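Local coordinates for appr-1-p processing domain protein (Thermus aquaticus Y51MC23, PDB 5M31), which belongs to the macro domain family and folds as a mixed beta sheet packed between layers of helices, at residues L12-G17 with R141-L146; N18-P23 with L43-A48; V31-V36 with T89-R94; P81-N86 with L116-I121. One frame throughout, in Å; residues are numbered along the deposited sequence.

All four contacts belong to one macro-domain fold. Contact 1 sets helix 135-146 on the edge strand 11-15. Contact 2 continues from it in sequence, and their centres lie 18 Å apart. Contact 4 joins strand 83-88 to the end of helix 99-116 and the start of strand 120-123, in the same sheet that contact 1 reaches. Contact 2 touches contact 4 through Phe45 and Ile84. Contact 3 touches contact 4 through Val31 and Asn86, though their centres are 21 Å apart. Contacts 1 and 3 lie on opposite sides of the chain's centre, 23 Å apart between contact centres. Bound glycerol, probably from the crystallisation liquor, lies beside Leu19 of contact 2 and beside Trp93 of contact 3.

Contact 1 (L12-G17 with R141-L146); sequences LRFVRG and RIQEAL
Ile142 O accepts the backbone bond from Leu146 N at 2.8 Å, and Leu12 CD2 lies beside this same oxygen. The bond closes the last turn of helix 135-146. In the macro-domain fold this helix packs on strand 11-15, an outermost strand of the mixed sheet. The axes of the short strand and helix segments pass 10.2 Å apart. Their directions differ by 152°, so they run roughly antiparallel. No hydrogen bond joins the two segments, and the contact rests on packing. Leu12 and Phe14 both direct their side chains at the helix. Leu12 CG is anti to the backbone N (chi1 -172°). This places CD2 against the helix backbone, 3.7 Å from Gln143 CA. The other branch, CD1, faces Ile142 CG2 at 4.4 Å. The same methyl, Ile142 CG2, also lies 4.4 Å from Phe14 CZ. Ile142 goes on to touch Leu123 and Leu126, so the packing continues inward. Lys139, one turn before Gln143, makes a cation-pi contact with Phe14. Gln143 starts out aimed past the strand, but its extended chain brings its end back to the ring. Its side chain crosses Phe14 at about a right angle, with amide and ring planes 79° apart. Gln143 NE2 stops 3.8 Å from Phe14 CE2, in an oblique approach.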
# COMPACT_ATOMS: atom_id res chain seq x y z
N LEU A 12 -7.29 -6.02 -13.07
CA LEU A 12 -7.65 -5.19 -11.93
C LEU A 12 -9.06 -5.54 -11.48
O LEU A 12 -10.00 -5.51 -12.29
CB LEU A 12 -7.58 -3.72 -12.34
CG LEU A 12 -7.72 -2.62 -11.27
CD1 LEU A 12 -6.84 -2.84 -10.06
CD2 LEU A 12 -7.39 -1.27 -11.87
N ARG A 13 -9.21 -5.91 -10.20
CA ARG A 13 -10.50 -6.29 -9.65
C ARG A 13 -10.75 -5.48 -8.39
O ARG A 13 -9.86 -5.34 -7.55
CB ARG A 13 -10.50 -7.78 -9.30
CG ARG A 13 -11.15 -8.70 -10.35
CD ARG A 13 -10.32 -8.89 -11.61
NE ARG A 13 -10.91 -9.87 -12.55
CZ ARG A 13 -11.99 -9.64 -13.30
NH1 ARG A 13 -12.64 -8.47 -13.24
NH2 ARG A 13 -12.43 -10.59 -14.13
N PHE A 14 -11.99 -4.99 -8.24
CA PHE A 14 -12.38 -4.24 -7.06
C PHE A 14 -13.32 -5.09 -6.20
O PHE A 14 -14.40 -5.48 -6.65
CB PHE A 14 -13.03 -2.90 -7.47
CG PHE A 14 -12.06 -1.89 -8.05
CD1 PHE A 14 -11.40 -1.00 -7.22
CD2 PHE A 14 -11.84 -1.80 -9.43
CE1 PHE A 14 -10.52 -0.03 -7.75
CE2 PHE A 14 -10.97 -0.86 -9.96
CZ PHE A 14 -10.30 0.03 -9.12
N VAL A 15 -12.88 -5.43 -4.98
CA VAL A 15 -13.50 -6.46 -4.13
C VAL A 15 -13.83 -5.95 -2.69
O VAL A 15 -13.31 -4.93 -2.27
CB VAL A 15 -12.58 -7.67 -4.00
CG1 VAL A 15 -12.24 -8.23 -5.39
CG2 VAL A 15 -11.29 -7.31 -3.28
N ARG A 16 -14.60 -6.71 -1.92
CA ARG A 16 -14.79 -6.41 -0.50
C ARG A 16 -14.34 -7.56 0.32
O ARG A 16 -14.45 -8.75 -0.12
CB ARG A 16 -16.26 -6.09 -0.20
CG ARG A 16 -16.67 -4.77 -0.78
CD ARG A 16 -18.09 -4.38 -0.38
NE ARG A 16 -18.35 -3.06 -0.94
CZ ARG A 16 -18.69 -2.82 -2.20
NH1 ARG A 16 -18.87 -3.79 -3.07
NH2 ARG A 16 -18.80 -1.55 -2.60
N GLY A 17 -13.86 -7.26 1.51
CA GLY A 17 -13.40 -8.28 2.43
C GLY A 17 -12.25 -7.84 3.29
O GLY A 17 -12.01 -6.61 3.46
N ARG A 141 -7.61 7.01 -10.45
CA ARG A 141 -6.15 7.07 -10.45
C ARG A 141 -5.53 5.69 -10.31
O ARG A 141 -4.48 5.41 -10.89
CB ARG A 141 -5.67 7.98 -9.34
CG ARG A 141 -5.94 9.44 -9.67
CD ARG A 141 -5.98 10.31 -8.46
NE ARG A 141 -6.16 11.72 -8.82
CZ ARG A 141 -7.28 12.24 -9.33
NH1 ARG A 141 -8.32 11.45 -9.62
NH2 ARG A 141 -7.36 13.54 -9.57
N ILE A 142 -6.15 4.83 -9.52
CA ILE A 142 -5.66 3.44 -9.40
C ILE A 142 -5.77 2.75 -10.76
O ILE A 142 -4.82 2.12 -11.22
CB ILE A 142 -6.42 2.67 -8.34
CG1 ILE A 142 -6.12 3.22 -6.94
CG2 ILE A 142 -6.09 1.18 -8.42
CD1 ILE A 142 -7.00 2.66 -5.84
N GLN A 143 -6.90 2.93 -11.41
CA GLN A 143 -7.12 2.31 -12.75
C GLN A 143 -6.10 2.78 -13.75
O GLN A 143 -5.49 1.97 -14.48
CB GLN A 143 -8.53 2.63 -13.28
CG GLN A 143 -9.61 2.08 -12.39
CD GLN A 143 -11.03 2.55 -12.75
OE1 GLN A 143 -11.26 3.72 -13.07
NE2 GLN A 143 -11.99 1.64 -12.64
N GLU A 144 -5.90 4.09 -13.80
CA GLU A 144 -4.90 4.68 -14.70
C GLU A 144 -3.51 4.11 -14.44
O GLU A 144 -2.78 3.77 -15.38
CB GLU A 144 -4.83 6.17 -14.50
CG GLU A 144 -5.96 6.93 -15.16
CD GLU A 144 -5.61 8.39 -15.33
OE1 GLU A 144 -5.54 8.84 -16.51
OE2 GLU A 144 -5.37 9.09 -14.30
N ALA A 145 -3.13 4.06 -13.17
CA ALA A 145 -1.79 3.57 -12.81
C ALA A 145 -1.61 2.06 -13.03
O ALA A 145 -0.57 1.62 -13.53
CB ALA A 145 -1.46 3.94 -11.37
N LEU A 146 -2.61 1.27 -12.70
CA LEU A 146 -2.39 -0.16 -12.44
C LEU A 146 -3.07 -1.08 -13.44
O LEU A 146 -3.09 -2.31 -13.25
CB LEU A 146 -2.86 -0.53 -11.04
CG LEU A 146 -2.23 0.17 -9.86
CD1 LEU A 146 -2.68 -0.52 -8.57
CD2 LEU A 146 -0.71 0.16 -9.94

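Contact 2 (N18-P23 with L43-A48); sequences NLLEAP and LQFKRA
Leu20 lays one methyl on the face of the Phe45 ring, while Leu19 meets the same ring at its edge. Leu20 CD2 is 3.6 Å from the ring centroid of Phe45 and 17° off the normal, a CH-pi contact. It is displaced toward the CE1 and CZ side of the ring. Leu19 CD2 approaches in the ring plane, 3.7 Å from Phe45 CE1. The Leu19 side chain crosses Phe45 at about a right angle, whereas Leu20 meets it at a slant. CE1 is thus touched by both leucines. With CG anti to the carbonyl carbon (chi1 -66°), Leu20 points at the helix and divides its methyls, CD2 on the Phe45 ring and CD1 toward Ala48 and Gln44. CD1 reaches Ala48 CB at 3.8 Å and also touches Gln44 CB at 4.0 Å. The leucines sit in a short 3-10 turn, residues 19-21. An Asx turn begins it: Asn18 OD1 accepts from Leu20 N at 2.9 Å, with the donor 42° above the carbonyl plane. Glu21 N bonds back to Asn18 O at 2.9 Å. Leu19 N is hydrogen-bonded to a bound glycerol. In the macro-domain fold this turn links strands 11-15 and 26-31. Phe45 of helix 40-48 also packs on Leu27 and Asn29 of strand 26-31. Leu20 touches Leu27 too, and Leu19 reaches Ala122 of strand 120-123 and Tyr157 of strand 153-157.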
# COMPACT_ATOMS: atom_id res chain seq x y z
N ASN A 18 -11.46 -8.81 3.76
CA ASN A 18 -10.34 -8.53 4.67
C ASN A 18 -9.06 -8.50 3.85
O ASN A 18 -8.58 -9.56 3.38
CB ASN A 18 -10.19 -9.62 5.71
CG ASN A 18 -9.10 -9.32 6.77
OD1 ASN A 18 -8.20 -8.47 6.59
ND2 ASN A 18 -9.19 -10.05 7.88
N LEU A 19 -8.51 -7.32 3.66
CA LEU A 19 -7.28 -7.18 2.85
C LEU A 19 -6.16 -8.11 3.30
O LEU A 19 -5.38 -8.62 2.47
CB LEU A 19 -6.76 -5.73 2.98
CG LEU A 19 -5.41 -5.43 2.47
CD1 LEU A 19 -5.35 -5.67 0.97
CD2 LEU A 19 -5.06 -3.96 2.82
N LEU A 20 -6.08 -8.33 4.61
CA LEU A 20 -5.02 -9.09 5.19
C LEU A 20 -5.07 -10.56 4.80
O LEU A 20 -4.05 -11.20 4.82
CB LEU A 20 -5.00 -8.97 6.70
CG LEU A 20 -4.69 -7.57 7.21
CD1 LEU A 20 -4.52 -7.60 8.71
CD2 LEU A 20 -3.45 -7.07 6.52
N GLU A 21 -6.22 -11.02 4.30
CA GLU A 21 -6.41 -12.38 3.84
C GLU A 21 -6.20 -12.59 2.35
O GLU A 21 -6.40 -13.70 1.84
CB GLU A 21 -7.82 -12.83 4.19
CG GLU A 21 -7.98 -13.06 5.66
CD GLU A 21 -9.41 -13.32 6.08
OE1 GLU A 21 -10.33 -13.47 5.22
OE2 GLU A 21 -9.62 -13.34 7.30
N ALA A 22 -5.88 -11.51 1.62
CA ALA A 22 -5.80 -11.61 0.20
C ALA A 22 -4.68 -12.65 -0.13
O ALA A 22 -3.58 -12.52 0.38
CB ALA A 22 -5.48 -10.29 -0.40
N PRO A 23 -4.93 -13.56 -1.05
CA PRO A 23 -3.95 -14.70 -1.27
C PRO A 23 -2.92 -14.36 -2.32
O PRO A 23 -2.85 -14.99 -3.41
CB PRO A 23 -4.86 -15.82 -1.66
CG PRO A 23 -5.95 -15.16 -2.45
CD PRO A 23 -6.16 -13.79 -1.81
N LEU A 43 -2.84 0.12 11.66
CA LEU A 43 -2.99 -0.59 12.94
C LEU A 43 -3.17 -2.09 12.73
O LEU A 43 -2.54 -2.91 13.40
CB LEU A 43 -4.19 -0.04 13.72
CG LEU A 43 -4.43 -0.72 15.05
CD1 LEU A 43 -3.17 -0.80 15.89
CD2 LEU A 43 -5.53 -0.00 15.82
N GLN A 44 -3.96 -2.46 11.73
CA GLN A 44 -4.20 -3.88 11.45
C GLN A 44 -2.89 -4.52 11.00
O GLN A 44 -2.54 -5.64 11.41
CB GLN A 44 -5.29 -4.06 10.37
CG GLN A 44 -6.60 -3.30 10.62
CD GLN A 44 -7.14 -3.42 12.03
OE1 GLN A 44 -7.27 -2.41 12.76
NE2 GLN A 44 -7.53 -4.62 12.40
N PHE A 45 -2.17 -3.80 10.14
CA PHE A 45 -0.84 -4.26 9.68
C PHE A 45 0.16 -4.37 10.80
O PHE A 45 0.92 -5.33 10.85
CB PHE A 45 -0.31 -3.38 8.53
CG PHE A 45 -0.79 -3.84 7.17
CD1 PHE A 45 -2.03 -3.44 6.69
CD2 PHE A 45 -0.03 -4.65 6.37
CE1 PHE A 45 -2.48 -3.84 5.44
CE2 PHE A 45 -0.46 -5.01 5.12
CZ PHE A 45 -1.66 -4.64 4.64
N LYS A 46 0.18 -3.41 11.73
CA LYS A 46 1.11 -3.51 12.87
C LYS A 46 0.91 -4.80 13.64
O LYS A 46 1.87 -5.50 13.95
CB LYS A 46 0.94 -2.38 13.82
CG LYS A 46 1.92 -2.46 14.96
CD LYS A 46 1.99 -1.16 15.73
CE LYS A 46 0.70 -0.86 16.45
NZ LYS A 46 0.82 0.42 17.20
N ARG A 47 -0.36 -5.08 13.94
CA ARG A 47 -0.75 -6.32 14.72
C ARG A 47 -0.46 -7.62 13.96
O ARG A 47 0.03 -8.58 14.56
CB ARG A 47 -2.21 -6.18 15.23
CG ARG A 47 -2.38 -4.97 16.13
CD ARG A 47 -3.53 -4.92 17.09
NE ARG A 47 -4.79 -4.54 16.47
CZ ARG A 47 -5.73 -3.77 17.03
NH1 ARG A 47 -5.54 -3.15 18.19
NH2 ARG A 47 -6.87 -3.56 16.37
N ALA A 48 -0.69 -7.64 12.63
CA ALA A 48 -0.54 -8.84 11.81
C ALA A 48 0.90 -9.06 11.42
O ALA A 48 1.31 -10.19 11.13
CB ALA A 48 -1.38 -8.69 10.55

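Contact 3 (V31-V36 with T89-R94); sequences VNTVGV and TKKHWR
The Trp93 ring has Val36 on one face and its own neighbours, His92 and Arg94, on the opposite face. Val36 CG1 makes a CH-pi contact, 4.0 Å from the centroid of the five-membered ring of Trp93 and 21° off its normal. On the other side, His92 CE1 and Arg94 CG lie over the rim. Val34 CG2 comes to the edge near the ring plane, 3.9 Å from Trp93 CD1. The Asn32 amide lies beside Trp93, pointing the same way, with the two planes 51° apart. Asn32 ND2 is 3.4 Å from Trp93 CB. That amide is fixed by bonds within its own loop. With CG between the backbone N and the carbonyl carbon (chi1 58°), it stays over that loop, where both its ends find backbone partners. ND2 donates to Val36 O at 2.8 Å. Asn32 OD1 takes Val34 N at 3.0 Å, on a lone pair in the carbonyl plane, which makes an Asx turn. In this macro domain the two loops leave the C-terminal ends of neighbouring parallel strands, 26-31 and 83-88. Two backbone bonds join the loops. Thr89 N donates to Val31 O at 2.9 Å, and Thr33 N donates to Lys91 O at 2.9 Å. Water 1 bonds Thr89 OG1 at 2.6 Å and weakly Val31 O. Thr89 OG1 is also bonded to Ser97 OG. A bound glycerol lies close to the Trp93 side chain.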
# COMPACT_ATOMS: atom_id res chain seq x y z
N VAL A 31 0.48 4.25 5.09
CA VAL A 31 1.25 4.66 6.23
C VAL A 31 1.48 6.18 6.21
O VAL A 31 1.09 6.88 5.28
CB VAL A 31 2.59 3.91 6.38
CG1 VAL A 31 2.31 2.43 6.51
CG2 VAL A 31 3.52 4.22 5.21
N ASN A 32 2.08 6.64 7.27
CA ASN A 32 2.61 8.02 7.33
C ASN A 32 4.13 7.95 7.39
O ASN A 32 4.72 6.84 7.28
CB ASN A 32 2.08 8.74 8.55
CG ASN A 32 2.41 8.01 9.85
OD1 ASN A 32 3.55 8.02 10.31
ND2 ASN A 32 1.43 7.31 10.39
N THR A 33 4.78 9.10 7.45
CA THR A 33 6.24 9.14 7.36
C THR A 33 6.90 9.36 8.69
O THR A 33 8.12 9.53 8.75
CB THR A 33 6.70 10.23 6.39
OG1 THR A 33 6.43 11.51 6.98
CG2 THR A 33 6.02 10.07 5.03
N VAL A 34 6.13 9.41 9.76
CA VAL A 34 6.68 9.67 11.10
C VAL A 34 6.81 8.45 12.04
O VAL A 34 7.24 8.60 13.17
CB VAL A 34 5.97 10.88 11.78
CG1 VAL A 34 6.03 12.06 10.84
CG2 VAL A 34 4.52 10.56 12.15
N GLY A 35 6.50 7.26 11.55
CA GLY A 35 6.88 6.04 12.24
C GLY A 35 5.84 5.53 13.19
O GLY A 35 6.16 4.81 14.13
N VAL A 36 4.57 5.86 12.92
CA VAL A 36 3.46 5.45 13.76
C VAL A 36 2.42 4.63 12.98
O VAL A 36 2.01 5.01 11.87
CB VAL A 36 2.81 6.73 14.34
CG1 VAL A 36 1.48 6.42 14.99
CG2 VAL A 36 3.77 7.37 15.32
N THR A 89 0.60 7.97 2.59
CA THR A 89 -0.47 8.77 2.02
C THR A 89 -0.52 10.11 2.69
O THR A 89 -1.33 10.91 2.34
CB THR A 89 -1.85 8.16 2.22
OG1 THR A 89 -2.13 8.05 3.61
CG2 THR A 89 -1.94 6.74 1.63
N LYS A 90 0.35 10.29 3.64
CA LYS A 90 0.37 11.52 4.48
C LYS A 90 1.69 11.59 5.26
O LYS A 90 2.41 10.56 5.43
CB LYS A 90 -0.80 11.48 5.42
CG LYS A 90 -0.71 10.36 6.46
CD LYS A 90 -1.92 10.26 7.36
CE LYS A 90 -3.19 9.86 6.61
NZ LYS A 90 -4.33 9.96 7.57
N LYS A 91 2.05 12.79 5.71
CA LYS A 91 3.27 12.93 6.48
C LYS A 91 3.05 12.49 7.92
O LYS A 91 3.67 11.58 8.40
CB LYS A 91 3.79 14.37 6.41
CG LYS A 91 4.20 14.74 5.02
CD LYS A 91 4.80 16.12 4.99
CE LYS A 91 5.05 16.58 3.57
NZ LYS A 91 5.24 18.04 3.72
N HIS A 92 2.17 13.19 8.64
CA HIS A 92 1.93 12.87 10.01
C HIS A 92 0.63 12.12 10.12
O HIS A 92 -0.30 12.32 9.36
CB HIS A 92 1.90 14.15 10.85
CG HIS A 92 1.89 13.91 12.33
ND1 HIS A 92 0.73 13.64 13.02
CD2 HIS A 92 2.86 14.02 13.27
CE1 HIS A 92 0.99 13.57 14.32
NE2 HIS A 92 2.29 13.75 14.49
N TRP A 93 0.53 11.30 11.15
CA TRP A 93 -0.63 10.47 11.30
C TRP A 93 -1.92 11.24 11.57
O TRP A 93 -2.99 10.76 11.27
CB TRP A 93 -0.37 9.39 12.34
CG TRP A 93 -0.03 9.86 13.69
CD1 TRP A 93 1.21 10.05 14.20
CD2 TRP A 93 -0.94 10.15 14.72
NE1 TRP A 93 1.15 10.34 15.47
CE2 TRP A 93 -0.17 10.48 15.83
CE3 TRP A 93 -2.33 10.19 14.82
CZ2 TRP A 93 -0.73 10.82 17.01
CZ3 TRP A 93 -2.88 10.52 15.97
CH2 TRP A 93 -2.11 10.85 17.07
N ARG A 94 -1.82 12.46 12.10
CA ARG A 94 -3.00 13.31 12.27
C ARG A 94 -3.53 14.00 11.02
O ARG A 94 -4.64 14.56 11.06
CB ARG A 94 -2.77 14.36 13.35
CG ARG A 94 -2.79 13.72 14.71
CD ARG A 94 -3.15 14.66 15.80
NE ARG A 94 -1.97 15.44 16.20
CZ ARG A 94 -1.06 15.02 17.08
NH1 ARG A 94 -1.20 13.82 17.65
NH2 ARG A 94 -0.02 15.78 17.40
O HOH W 1 -2.02 6.47 5.72

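Contact 4 (P81-N86 with L116-I121); sequences PRYIFN and LRVRSI
Tyr83 and Phe85 both hold CG anti to the carbonyl carbon, with chi1 -57° and -81°. Two residues apart on strand 83-88, they send their rings from the same side of the strand toward Leu116, Val118 and Ile121. Leu116 CD1 lies over one face of the Tyr83 ring, offset toward the rim, 4.1 Å from Tyr83 CE1. Arg82 CG covers the opposite face. The same Leu116 CD1 is 4.0 Å from Phe85 CZ, so one methyl serves both rings. Val118 CG2, two residues further on, also meets both rings. It comes obliquely to each, 3.8 Å from Tyr83 CD2 and 4.1 Å from Phe85 CZ. Both rings slide past Val118 in the opposite direction. In the macro-domain fold, helix 99-116 connects parallel strands 83-88 and 120-123 in a beta-alpha-beta crossover, with strand 26-31 between them in the sheet. The helix ends in a Schellman motif at Arg117, whose positive phi turns the chain toward Val118 and the next strand. Ile121, already in that strand, reaches the face of Phe85 and crosses its side chain at about a right angle. Ile121 CD1 is 4.1 Å from the ring centroid of Phe85 and 20° off the normal, a CH-pi contact. Leu109 and Ile113 of the helix also touch Phe85. Water 2 lies at the edge of the Tyr83 ring, in its plane. It is 2.9 Å from Tyr83 OH and donates to Leu116 O at 2.7 Å.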
# COMPACT_ATOMS: atom_id res chain seq x y z
N PRO A 81 1.81 -13.11 2.67
CA PRO A 81 2.44 -12.38 1.57
C PRO A 81 3.92 -12.27 1.75
O PRO A 81 4.43 -12.25 2.88
CB PRO A 81 1.81 -10.99 1.67
CG PRO A 81 1.50 -10.89 3.13
CD PRO A 81 1.00 -12.20 3.51
N ARG A 82 4.66 -12.28 0.64
CA ARG A 82 6.10 -12.12 0.74
C ARG A 82 6.47 -10.67 1.08
O ARG A 82 7.44 -10.44 1.83
CB ARG A 82 6.80 -12.57 -0.53
CG ARG A 82 8.22 -12.16 -0.51
CD ARG A 82 9.04 -12.89 -1.55
NE ARG A 82 10.44 -12.58 -1.38
CZ ARG A 82 11.41 -12.94 -2.21
NH1 ARG A 82 11.16 -13.78 -3.22
NH2 ARG A 82 12.63 -12.54 -1.95
N TYR A 83 5.77 -9.71 0.48
CA TYR A 83 6.11 -8.28 0.61
C TYR A 83 5.01 -7.51 1.24
O TYR A 83 3.82 -7.70 0.92
CB TYR A 83 6.40 -7.66 -0.75
CG TYR A 83 7.50 -8.33 -1.54
CD1 TYR A 83 8.81 -8.19 -1.20
CD2 TYR A 83 7.18 -9.13 -2.61
CE1 TYR A 83 9.81 -8.78 -1.95
CE2 TYR A 83 8.16 -9.78 -3.33
CZ TYR A 83 9.48 -9.58 -3.00
OH TYR A 83 10.49 -10.21 -3.74
N ILE A 84 5.42 -6.58 2.10
CA ILE A 84 4.55 -5.50 2.60
C ILE A 84 5.03 -4.18 1.99
O ILE A 84 6.20 -3.88 2.12
CB ILE A 84 4.60 -5.39 4.11
CG1 ILE A 84 4.30 -6.74 4.80
CG2 ILE A 84 3.56 -4.33 4.57
CD1 ILE A 84 2.94 -7.29 4.51
N PHE A 85 4.17 -3.53 1.19
CA PHE A 85 4.48 -2.28 0.51
C PHE A 85 3.86 -1.16 1.36
O PHE A 85 2.63 -1.02 1.34
CB PHE A 85 3.86 -2.21 -0.84
CG PHE A 85 4.62 -2.95 -1.96
CD1 PHE A 85 5.21 -4.17 -1.79
CD2 PHE A 85 4.57 -2.45 -3.23
CE1 PHE A 85 5.86 -4.84 -2.88
CE2 PHE A 85 5.17 -3.09 -4.31
CZ PHE A 85 5.84 -4.28 -4.12
N ASN A 86 4.71 -0.46 2.10
CA ASN A 86 4.26 0.56 3.06
C ASN A 86 4.21 1.86 2.27
O ASN A 86 5.23 2.42 1.94
CB ASN A 86 5.16 0.63 4.28
CG ASN A 86 5.19 -0.66 5.09
OD1 ASN A 86 4.27 -0.95 5.87
ND2 ASN A 86 6.24 -1.52 4.83
N LEU A 116 10.55 -5.72 -8.33
CA LEU A 116 10.50 -6.93 -7.55
C LEU A 116 9.82 -8.07 -8.30
O LEU A 116 9.78 -9.19 -7.79
CB LEU A 116 9.81 -6.69 -6.21
CG LEU A 116 10.58 -5.78 -5.26
CD1 LEU A 116 9.72 -5.28 -4.13
CD2 LEU A 116 11.82 -6.50 -4.75
N ARG A 117 9.36 -7.82 -9.54
CA ARG A 117 8.69 -8.83 -10.37
C ARG A 117 7.53 -9.47 -9.59
O ARG A 117 7.25 -10.68 -9.68
CB ARG A 117 9.70 -9.87 -10.90
CG ARG A 117 10.98 -9.21 -11.41
CD ARG A 117 12.11 -10.18 -11.69
NE ARG A 117 13.31 -9.44 -12.08
CZ ARG A 117 14.49 -9.99 -12.38
NH1 ARG A 117 14.66 -11.33 -12.35
NH2 ARG A 117 15.51 -9.21 -12.76
N VAL A 118 6.80 -8.61 -8.89
CA VAL A 118 5.59 -9.05 -8.17
C VAL A 118 4.46 -9.37 -9.13
O VAL A 118 4.23 -8.63 -10.09
CB VAL A 118 5.14 -7.92 -7.19
CG1 VAL A 118 3.75 -8.17 -6.67
CG2 VAL A 118 6.14 -7.86 -6.07
N ARG A 119 3.79 -10.54 -8.94
CA ARG A 119 2.80 -10.99 -9.90
C ARG A 119 1.37 -10.87 -9.35
O ARG A 119 0.42 -11.06 -10.09
CB ARG A 119 3.03 -12.47 -10.27
CG ARG A 119 4.42 -12.76 -10.77
CD ARG A 119 4.77 -11.95 -12.01
NE ARG A 119 3.77 -12.08 -13.07
CZ ARG A 119 3.65 -13.10 -13.93
NH1 ARG A 119 4.48 -14.16 -13.94
NH2 ARG A 119 2.67 -13.06 -14.84
N SER A 120 1.24 -10.61 -8.06
CA SER A 120 -0.09 -10.35 -7.49
C SER A 120 0.04 -9.47 -6.28
O SER A 120 0.99 -9.58 -5.52
CB SER A 120 -0.80 -11.67 -7.12
OG SER A 120 -0.01 -12.40 -6.23
N ILE A 121 -0.91 -8.54 -6.13
CA ILE A 121 -0.84 -7.51 -5.09
C ILE A 121 -2.26 -7.09 -4.73
O ILE A 121 -3.16 -7.09 -5.57
CB ILE A 121 0.01 -6.29 -5.55
CG1 ILE A 121 0.30 -5.33 -4.40
CG2 ILE A 121 -0.61 -5.63 -6.75
CD1 ILE A 121 1.52 -4.45 -4.66
O HOH W 2 9.37 -11.35 -6.14